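Local coordinates for protein DNA polymerase III subunit beta (Deinococcus radiodurans, PDB 4TRT) that probably tethers DNA polymerases and other proteins to DNA as a ring-shaped sliding clamp, making replication processive, at residues A151-I156 / G233-Y238. Numbering follows the deposited sequence.
Sequences AVFRGI and GDFPDY
Val152 and Phe235 mark the closest approach of the two backbones, their CA atoms 5.8 Å apart, where a 3-10 turn leading into strand 155-161 meets an irregular loop that follows strand 224-229. No hydrogen bond joins 151-156 to 233-238; the turn is closed internally by Arg154 N to Ala151 O and Gly155 N to Val152 O. Phe153 directs its ring edge at the face of Phe235 in a T-shaped pair, centroids 5.5 Å apart and planes at 85°, with Phe153 CD1 lying 3.8 Å from Phe235 CZ. With chi1 at -155°, the Phe235 ring extends away from its own N and toward the turn, setting the rim atom CE1 3.6 Å from Val152 O, the carbonyl lying near the ring plane. Pro236 touches both side chains of the turn: its CD meets Val152 CG2 tip to tip at 3.5 Å, while its CG lies 3.4 Å from Phe153 CZ. Replacing Phe153 with alanine would probably open a gap beside Pro236 and deprive the Phe235 face of its aromatic partner. Ile190 of the neighbouring strand touches both Val152 and Phe235, and Val168 adds to the packing around Phe235. Loop 233-238 thus packs against the turn through apolar and aromatic contacts, with the Phe235 rim at a carbonyl already bonded to Gly155 N, so the turn keeps its own hydrogen bonds.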
# COMPACT_ATOMS: atom_id res chain seq x y z
N ALA A 151 -0.18 15.99 -30.69
CA ALA A 151 -1.32 15.41 -29.96
C ALA A 151 -1.48 13.91 -30.20
O ALA A 151 -1.79 13.16 -29.28
CB ALA A 151 -2.61 16.16 -30.29
N VAL A 152 -1.25 13.47 -31.44
CA VAL A 152 -1.38 12.03 -31.75
C VAL A 152 -0.55 11.14 -30.84
O VAL A 152 -0.96 10.00 -30.55
CB VAL A 152 -1.08 11.69 -33.23
CG1 VAL A 152 -2.14 12.29 -34.14
CG2 VAL A 152 0.30 12.19 -33.63
N PHE A 153 0.62 11.62 -30.37
CA PHE A 153 1.50 10.80 -29.52
C PHE A 153 0.99 10.66 -28.09
O PHE A 153 1.54 9.89 -27.28
CB PHE A 153 2.93 11.34 -29.49
CG PHE A 153 3.74 11.02 -30.73
CD1 PHE A 153 3.64 9.79 -31.38
CD2 PHE A 153 4.68 11.93 -31.20
CE1 PHE A 153 4.41 9.50 -32.49
CE2 PHE A 153 5.46 11.64 -32.31
CZ PHE A 153 5.32 10.42 -32.96
N ARG A 154 -0.09 11.36 -27.78
CA ARG A 154 -0.75 11.24 -26.50
C ARG A 154 -1.69 10.04 -26.48
O ARG A 154 -2.23 9.70 -25.44
CB ARG A 154 -1.49 12.56 -26.14
CG ARG A 154 -0.63 13.80 -26.31
CD ARG A 154 -1.36 15.11 -26.08
NE ARG A 154 -0.58 16.22 -26.64
CZ ARG A 154 -1.09 17.37 -27.07
NH1 ARG A 154 -2.40 17.61 -26.99
NH2 ARG A 154 -0.28 18.29 -27.61
N GLY A 155 -1.84 9.36 -27.61
CA GLY A 155 -2.70 8.18 -27.69
C GLY A 155 -2.00 6.93 -28.16
O GLY A 155 -0.80 6.94 -28.46
N ILE A 156 -2.73 5.82 -28.16
CA ILE A 156 -2.21 4.55 -28.61
C ILE A 156 -2.86 4.22 -29.96
O ILE A 156 -4.09 4.21 -30.08
CB ILE A 156 -2.49 3.41 -27.60
CG1 ILE A 156 -1.63 3.51 -26.33
CG2 ILE A 156 -2.18 2.06 -28.25
CD1 ILE A 156 -1.77 4.76 -25.54
N GLY A 233 -6.47 12.76 -36.61
CA GLY A 233 -5.15 12.81 -37.24
C GLY A 233 -4.64 11.43 -37.56
O GLY A 233 -5.21 10.43 -37.15
N ASP A 234 -3.54 11.38 -38.30
CA ASP A 234 -2.86 10.13 -38.58
C ASP A 234 -1.68 10.01 -37.61
O ASP A 234 -0.88 10.93 -37.44
CB ASP A 234 -2.34 10.11 -40.03
CG ASP A 234 -3.46 10.03 -41.07
OD1 ASP A 234 -4.56 9.53 -40.76
OD2 ASP A 234 -3.22 10.43 -42.23
N PHE A 235 -1.57 8.85 -36.99
CA PHE A 235 -0.37 8.53 -36.24
C PHE A 235 0.87 8.63 -37.13
O PHE A 235 0.83 8.21 -38.30
CB PHE A 235 -0.50 7.13 -35.67
CG PHE A 235 0.33 6.91 -34.44
CD1 PHE A 235 -0.09 7.41 -33.21
CD2 PHE A 235 1.51 6.20 -34.51
CE1 PHE A 235 0.68 7.19 -32.08
CE2 PHE A 235 2.28 6.00 -33.39
CZ PHE A 235 1.86 6.50 -32.17
N PRO A 236 1.99 9.18 -36.61
CA PRO A 236 3.15 9.37 -37.48
C PRO A 236 3.81 8.06 -37.92
O PRO A 236 3.53 7.00 -37.36
CB PRO A 236 4.11 10.19 -36.61
CG PRO A 236 3.24 10.82 -35.56
CD PRO A 236 2.22 9.76 -35.27
N ASP A 237 4.68 8.14 -38.91
CA ASP A 237 5.37 6.96 -39.43
C ASP A 237 6.49 6.53 -38.47
O ASP A 237 7.64 6.89 -38.64
CB ASP A 237 5.91 7.24 -40.84
CG ASP A 237 6.49 5.99 -41.51
OD1 ASP A 237 6.38 4.89 -40.94
OD2 ASP A 237 7.07 6.10 -42.62
N TYR A 238 6.12 5.75 -37.47
CA TYR A 238 7.07 5.20 -36.48
C TYR A 238 8.11 4.24 -37.08
O TYR A 238 9.17 4.06 -36.49
CB TYR A 238 6.31 4.51 -35.32
CG TYR A 238 5.47 3.34 -35.76
CD1 TYR A 238 6.01 2.07 -35.85
CD2 TYR A 238 4.14 3.51 -36.09
CE1 TYR A 238 5.26 0.99 -36.28
CE2 TYR A 238 3.36 2.43 -36.50
CZ TYR A 238 3.93 1.18 -36.60
OH TYR A 238 3.19 0.11 -37.04